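PDB 7CVW: catechol O-methyltransferase, which transfers the methyl group of S-adenosyl-L-methionine to catechol-like compounds in a magnesium-dependent reaction, methylating protocatechuic acid at its meta and para positions equally. Local coordinates for residues A[47-52]-A[133-138]; A[147-152]-A[160-165]. All coordinates share one frame; numbering follows the deposited sequence.

Interaction 1 of 2, residues A[47-52]-A[133-138]; sequences KFLQLL and FDMIFI
With CG anti to the backbone N in both Met-135 (chi1 -178°) and Phe-137, the two side chains leave strand 135-138 toward helix 47-52, where Leu-49 meets them both. The methionine stays extended to its end, so its terminal methyl CE arrives at the helix backbone, 3.6 Å from Leu-49 O. Met-135 CE also lies 4.0 Å from Leu-52 CB and 4.1 Å from Leu-49 CD2, between the two leucines one helical turn apart. Leu-49 uses both branches: CD2 lies by Met-135 CE and also borders the Phe-137 ring, whereas Leu-49 CD1 sits over one face of that ring, 4.0 Å from its centroid and 18° off the ring normal, a CH-pi contact displaced toward the rim at CZ. The short helix and strand segments run roughly antiparallel, their axes 153° apart and 10.6 Å at closest approach. Met-75 of helix 70-76 packs against Leu-49, Met-135 and Phe-137, while Leu-52 also touches Leu-55 of the second subunit. Helix 43-55 thus covers one face of the central Rossmann-like sheet. No hydrogen bond joins the segments; the buried contact rests on dispersion and excluded water, without directional bonds, and includes Phe-137, which also touches the bound S-adenosyl-L-homocysteine.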
loop_
_atom_site.group_PDB
_atom_site.type_symbol
_atom_site.label_atom_id
_atom_site.label_comp_id
_atom_site.label_asym_id
_atom_site.label_seq_id
_atom_site.Cartn_x
_atom_site.Cartn_y
_atom_site.Cartn_z
ATOM N N LYS A 47 -3.539 -7.622 -7.066
ATOM C CA LYS A 47 -4.148 -7.923 -5.754
ATOM C C LYS A 47 -4.065 -6.686 -4.852
ATOM O O LYS A 47 -5.036 -6.388 -4.166
ATOM C CB LYS A 47 -3.438 -9.127 -5.136
ATOM C CG LYS A 47 -4.021 -9.616 -3.819
ATOM C CD LYS A 47 -5.436 -10.165 -3.932
ATOM C CE LYS A 47 -5.913 -10.844 -2.654
ATOM N NZ LYS A 47 -5.257 -12.159 -2.467
ATOM N N PHE A 48 -2.953 -5.962 -4.873
ATOM C CA PHE A 48 -2.802 -4.738 -4.057
ATOM C C PHE A 48 -3.857 -3.700 -4.455
ATOM O O PHE A 48 -4.540 -3.151 -3.568
ATOM C CB PHE A 48 -1.377 -4.219 -4.192
ATOM C CG PHE A 48 -1.094 -2.934 -3.452
ATOM C CD1 PHE A 48 -1.395 -2.809 -2.107
ATOM C CD2 PHE A 48 -0.448 -1.882 -4.073
ATOM C CE1 PHE A 48 -1.098 -1.648 -1.403
ATOM C CE2 PHE A 48 -0.123 -0.742 -3.355
ATOM C CZ PHE A 48 -0.475 -0.612 -2.036
ATOM N N LEU A 49 -4.040 -3.453 -5.761
ATOM C CA LEU A 49 -5.059 -2.487 -6.243
ATOM C C LEU A 49 -6.447 -2.943 -5.774
ATOM O O LEU A 49 -7.256 -2.088 -5.377
ATOM C CB LEU A 49 -4.981 -2.391 -7.771
ATOM C CG LEU A 49 -3.731 -1.698 -8.329
ATOM C CD1 LEU A 49 -3.782 -1.664 -9.842
ATOM C CD2 LEU A 49 -3.575 -0.267 -7.801
ATOM N N GLN A 50 -6.717 -4.246 -5.811
ATOM C CA GLN A 50 -8.028 -4.780 -5.379
ATOM C C GLN A 50 -8.208 -4.486 -3.891
ATOM O O GLN A 50 -9.297 -4.060 -3.488
ATOM C CB GLN A 50 -8.115 -6.269 -5.685
ATOM C CG GLN A 50 -9.485 -6.849 -5.378
ATOM C CD GLN A 50 -9.483 -8.314 -5.728
ATOM O OE1 GLN A 50 -8.999 -9.138 -4.948
ATOM N NE2 GLN A 50 -9.996 -8.652 -6.908
ATOM N N LEU A 51 -7.179 -4.720 -3.091
ATOM C CA LEU A 51 -7.261 -4.470 -1.633
ATOM C C LEU A 51 -7.476 -2.987 -1.366
ATOM O O LEU A 51 -8.215 -2.647 -0.443
ATOM C CB LEU A 51 -5.986 -4.990 -0.973
ATOM C CG LEU A 51 -5.853 -6.510 -0.959
ATOM C CD1 LEU A 51 -4.476 -6.924 -0.486
ATOM C CD2 LEU A 51 -6.899 -7.158 -0.065
ATOM N N LEU A 52 -6.800 -2.120 -2.084
ATOM C CA LEU A 52 -6.975 -0.660 -1.904
ATOM C C LEU A 52 -8.430 -0.300 -2.230
ATOM O O LEU A 52 -9.015 0.498 -1.509
ATOM C CB LEU A 52 -5.993 0.104 -2.795
ATOM C CG LEU A 52 -4.534 0.061 -2.367
ATOM C CD1 LEU A 52 -3.648 0.715 -3.409
ATOM C CD2 LEU A 52 -4.293 0.711 -1.021
ATOM N N PHE A 133 -15.433 9.858 -7.753
ATOM C CA PHE A 133 -14.907 8.482 -7.730
ATOM C C PHE A 133 -14.267 8.223 -6.374
ATOM O O PHE A 133 -13.625 9.128 -5.837
ATOM C CB PHE A 133 -13.922 8.249 -8.878
ATOM C CG PHE A 133 -14.580 8.400 -10.226
ATOM C CD1 PHE A 133 -15.235 7.322 -10.796
ATOM C CD2 PHE A 133 -14.547 9.608 -10.913
ATOM C CE1 PHE A 133 -15.881 7.448 -12.021
ATOM C CE2 PHE A 133 -15.155 9.719 -12.154
ATOM C CZ PHE A 133 -15.830 8.644 -12.699
ATOM N N ASP A 134 -14.415 7.007 -5.874
ATOM C CA ASP A 134 -13.844 6.595 -4.570
ATOM C C ASP A 134 -12.361 6.290 -4.760
ATOM O O ASP A 134 -11.587 6.476 -3.802
ATOM C CB ASP A 134 -14.594 5.374 -4.056
ATOM C CG ASP A 134 -16.072 5.649 -3.875
ATOM O OD1 ASP A 134 -16.372 6.581 -3.122
ATOM O OD2 ASP A 134 -16.906 5.005 -4.558
ATOM N N MET A 135 -11.996 5.791 -5.949
ATOM C CA MET A 135 -10.603 5.417 -6.284
ATOM C C MET A 135 -10.352 5.742 -7.753
ATOM O O MET A 135 -11.256 5.539 -8.581
ATOM C CB MET A 135 -10.349 3.941 -6.014
ATOM C CG MET A 135 -8.933 3.523 -6.289
ATOM S SD MET A 135 -8.690 1.834 -5.716
ATOM C CE MET A 135 -7.104 1.396 -6.418
ATOM N N ILE A 136 -9.165 6.279 -8.037
ATOM C CA ILE A 136 -8.755 6.666 -9.413
ATOM C C ILE A 136 -7.385 6.070 -9.649
ATOM O O ILE A 136 -6.491 6.306 -8.797
ATOM C CB ILE A 136 -8.777 8.195 -9.608
ATOM C CG1 ILE A 136 -10.157 8.763 -9.257
ATOM C CG2 ILE A 136 -8.367 8.555 -11.026
ATOM C CD1 ILE A 136 -10.283 10.247 -9.360
ATOM N N PHE A 137 -7.232 5.318 -10.731
ATOM C CA PHE A 137 -5.946 4.698 -11.121
ATOM C C PHE A 137 -5.465 5.379 -12.388
ATOM O O PHE A 137 -6.088 5.221 -13.436
ATOM C CB PHE A 137 -6.082 3.181 -11.256
ATOM C CG PHE A 137 -4.802 2.447 -11.570
ATOM C CD1 PHE A 137 -3.652 2.691 -10.832
ATOM C CD2 PHE A 137 -4.738 1.484 -12.576
ATOM C CE1 PHE A 137 -2.480 2.012 -11.113
ATOM C CE2 PHE A 137 -3.558 0.809 -12.844
ATOM C CZ PHE A 137 -2.439 1.057 -12.099
ATOM N N ILE A 138 -4.389 6.142 -12.278
ATOM C CA ILE A 138 -3.735 6.848 -13.409
ATOM C C ILE A 138 -2.630 5.954 -13.966
ATOM O O ILE A 138 -1.622 5.718 -13.270
ATOM C CB ILE A 138 -3.175 8.195 -12.965
ATOM C CG1 ILE A 138 -4.272 9.064 -12.351
ATOM C CG2 ILE A 138 -2.482 8.868 -14.139
ATOM C CD1 ILE A 138 -3.775 10.392 -11.847
#

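Interaction 2 of 2, residues A[147-152]-A[160-165]; sequences EYFQWA and TLIVAD. With MG (magnesium ion), chain C.
Asp-165 OD2 binds the magnesium ion at 2.4 Å, and Asp-139, Asn-166 and two waters share the metal. This carboxylate lies in the C-terminal part of segment 160-165, which is parallel to 133-138 and antiparallel to 213-220 in the mixed Rossmann-like methyltransferase sheet; helix 145-154, which precedes the strand in the chain, packs against its middle, at Ile-162. In Asp-165, CG anti to the backbone N (chi1 -165°) carries the carboxylate to the magnesium ion, while the backbone carbonyl accepts a hydrogen bond from Tyr-145 OH. Three residues earlier, Ile-162 points at the helix and carries the apolar contact with both of its branches. Ile-162 CG2 reaches Phe-149 CE1 at 3.6 Å, meeting the ring obliquely, and Ile-162 CD1 lies 4.0 Å from Phe-149 CZ. The aromatic side chain starts off alongside the strand rather than at it, yet its far end comes in against Ile-162. Met-192 and Leu-193 of helix 181-195 and Ala-218 of strand 213-220 also touch this phenylalanine, so it fills the junction of two helices and the sheet. The metal-binding carboxylate and the apolar contact at Ile-162 are therefore separate places on one strand. Nearly one helical turn beyond Phe-149, Ala-152 brings its CB to 4.1 Å from Ile-162 CD1.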
loop_
_atom_site.group_PDB
_atom_site.type_symbol
_atom_site.label_atom_id
_atom_site.label_comp_id
_atom_site.label_asym_id
_atom_site.label_seq_id
_atom_site.Cartn_x
_atom_site.Cartn_y
_atom_site.Cartn_z
ATOM N N GLU A 147 -1.255 16.642 -15.474
ATOM C CA GLU A 147 -2.579 17.203 -15.816
ATOM C C GLU A 147 -3.689 16.203 -15.492
ATOM O O GLU A 147 -4.752 16.609 -15.053
ATOM C CB GLU A 147 -2.593 17.604 -17.281
ATOM C CG GLU A 147 -1.739 18.835 -17.518
ATOM C CD GLU A 147 -0.251 18.654 -17.286
ATOM O OE1 GLU A 147 0.341 17.736 -17.907
ATOM O OE2 GLU A 147 0.319 19.448 -16.466
ATOM N N TYR A 148 -3.449 14.914 -15.682
ATOM C CA TYR A 148 -4.441 13.880 -15.315
ATOM C C TYR A 148 -4.781 14.004 -13.818
ATOM O O TYR A 148 -5.959 13.851 -13.420
ATOM C CB TYR A 148 -3.919 12.492 -15.678
ATOM C CG TYR A 148 -3.770 12.194 -17.139
ATOM C CD1 TYR A 148 -4.500 12.883 -18.094
ATOM C CD2 TYR A 148 -2.936 11.162 -17.556
ATOM C CE1 TYR A 148 -4.403 12.552 -19.434
ATOM C CE2 TYR A 148 -2.825 10.827 -18.893
ATOM C CZ TYR A 148 -3.568 11.529 -19.826
ATOM O OH TYR A 148 -3.477 11.233 -21.146
ATOM N N PHE A 149 -3.777 14.266 -12.989
ATOM C CA PHE A 149 -3.981 14.381 -11.535
ATOM C C PHE A 149 -4.884 15.590 -11.237
ATOM O O PHE A 149 -5.755 15.490 -10.362
ATOM C CB PHE A 149 -2.658 14.483 -10.797
ATOM C CG PHE A 149 -2.757 14.253 -9.314
ATOM C CD1 PHE A 149 -2.720 12.969 -8.798
ATOM C CD2 PHE A 149 -2.918 15.315 -8.437
ATOM C CE1 PHE A 149 -2.772 12.732 -7.431
ATOM C CE2 PHE A 149 -2.978 15.077 -7.069
ATOM C CZ PHE A 149 -2.912 13.794 -6.569
ATOM N N GLN A 150 -4.716 16.704 -11.952
ATOM C CA GLN A 150 -5.575 17.889 -11.716
ATOM C C GLN A 150 -7.021 17.555 -12.066
ATOM O O GLN A 150 -7.909 17.927 -11.329
ATOM C CB GLN A 150 -5.102 19.095 -12.522
ATOM C CG GLN A 150 -3.636 19.432 -12.308
ATOM C CD GLN A 150 -3.205 19.512 -10.866
ATOM O OE1 GLN A 150 -3.887 20.094 -10.023
ATOM N NE2 GLN A 150 -2.063 18.899 -10.580
ATOM N N TRP A 151 -7.261 16.852 -13.166
ATOM C CA TRP A 151 -8.618 16.398 -13.540
ATOM C C TRP A 151 -9.142 15.405 -12.512
ATOM O O TRP A 151 -10.308 15.489 -12.121
ATOM C CB TRP A 151 -8.590 15.802 -14.946
ATOM C CG TRP A 151 -8.535 16.829 -16.035
ATOM C CD1 TRP A 151 -7.488 17.103 -16.853
ATOM C CD2 TRP A 151 -9.573 17.762 -16.392
ATOM N NE1 TRP A 151 -7.807 18.121 -17.714
ATOM C CE2 TRP A 151 -9.075 18.545 -17.452
ATOM C CE3 TRP A 151 -10.872 17.997 -15.927
ATOM C CZ2 TRP A 151 -9.816 19.556 -18.060
ATOM C CZ3 TRP A 151 -11.613 18.990 -16.533
ATOM C CH2 TRP A 151 -11.085 19.764 -17.572
ATOM N N ALA A 152 -8.300 14.500 -12.031
ATOM C CA ALA A 152 -8.695 13.510 -11.009
ATOM C C ALA A 152 -9.220 14.257 -9.775
ATOM O O ALA A 152 -10.269 13.853 -9.225
ATOM C CB ALA A 152 -7.544 12.593 -10.690
ATOM N N THR A 160 -11.061 10.323 -1.372
ATOM C CA THR A 160 -10.739 9.606 -2.631
ATOM C C THR A 160 -9.261 9.221 -2.603
ATOM O O THR A 160 -8.414 10.057 -2.239
ATOM C CB THR A 160 -11.011 10.462 -3.862
ATOM O OG1 THR A 160 -12.423 10.656 -3.997
ATOM C CG2 THR A 160 -10.432 9.839 -5.112
ATOM N N LEU A 161 -8.964 7.998 -3.038
ATOM C CA LEU A 161 -7.598 7.485 -3.213
ATOM C C LEU A 161 -7.255 7.615 -4.683
ATOM O O LEU A 161 -7.999 7.048 -5.519
ATOM C CB LEU A 161 -7.532 6.022 -2.787
ATOM C CG LEU A 161 -6.210 5.329 -3.069
ATOM C CD1 LEU A 161 -5.084 5.944 -2.266
ATOM C CD2 LEU A 161 -6.338 3.834 -2.788
ATOM N N ILE A 162 -6.136 8.283 -4.974
ATOM C CA ILE A 162 -5.587 8.393 -6.342
ATOM C C ILE A 162 -4.266 7.644 -6.335
ATOM O O ILE A 162 -3.415 7.905 -5.471
ATOM C CB ILE A 162 -5.412 9.853 -6.794
ATOM C CG1 ILE A 162 -6.719 10.623 -6.667
ATOM C CG2 ILE A 162 -4.887 9.882 -8.222
ATOM C CD1 ILE A 162 -6.577 12.120 -6.744
ATOM N N VAL A 163 -4.142 6.692 -7.249
ATOM C CA VAL A 163 -2.932 5.854 -7.425
ATOM C C VAL A 163 -2.381 6.146 -8.812
ATOM O O VAL A 163 -3.184 6.162 -9.768
ATOM C CB VAL A 163 -3.272 4.363 -7.283
ATOM C CG1 VAL A 163 -2.039 3.499 -7.482
ATOM C CG2 VAL A 163 -3.928 4.080 -5.956
ATOM N N ALA A 164 -1.085 6.374 -8.930
ATOM C CA ALA A 164 -0.436 6.616 -10.233
ATOM C C ALA A 164 0.689 5.606 -10.396
ATOM O O ALA A 164 1.573 5.567 -9.524
ATOM C CB ALA A 164 0.091 8.033 -10.341
ATOM N N ASP A 165 0.667 4.806 -11.459
ATOM C CA ASP A 165 1.695 3.760 -11.662
ATOM C C ASP A 165 2.914 4.333 -12.395
ATOM O O ASP A 165 2.775 5.311 -13.152
ATOM C CB ASP A 165 1.113 2.566 -12.424
ATOM C CG ASP A 165 1.937 1.299 -12.377
ATOM O OD1 ASP A 165 2.689 1.140 -11.400
ATOM O OD2 ASP A 165 1.801 0.458 -13.314
HETATM MG MG MG C . 1.477 0.721 -15.657
HETATM O O HOH W 1 0.640 -1.504 -15.838
HETATM O O HOH W 2 1.493 1.440 -18.051
#

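How the interactions relate
The two contacts lie about 11 Å apart, centre to centre, and cover opposite faces of one mixed sheet, in which strands 133-138 and 160-165 are parallel neighbours. Along the chain they come in series: interaction 1 closes at strand 133-138, helix 145-154 follows, and interaction 2 ends on strand 160-165, a beta-alpha-beta crossover of the Rossmann-like fold. Backbone pairing joins them directly, with Ile-138 N 2.8 Å from Val-163 O, and Ile-136 CD1 packs on Ala-152 O at 3.6 Å. The C-terminal parts of both strands contribute to the adjoining cofactor and metal sites, while helices pack on both faces of the sheet.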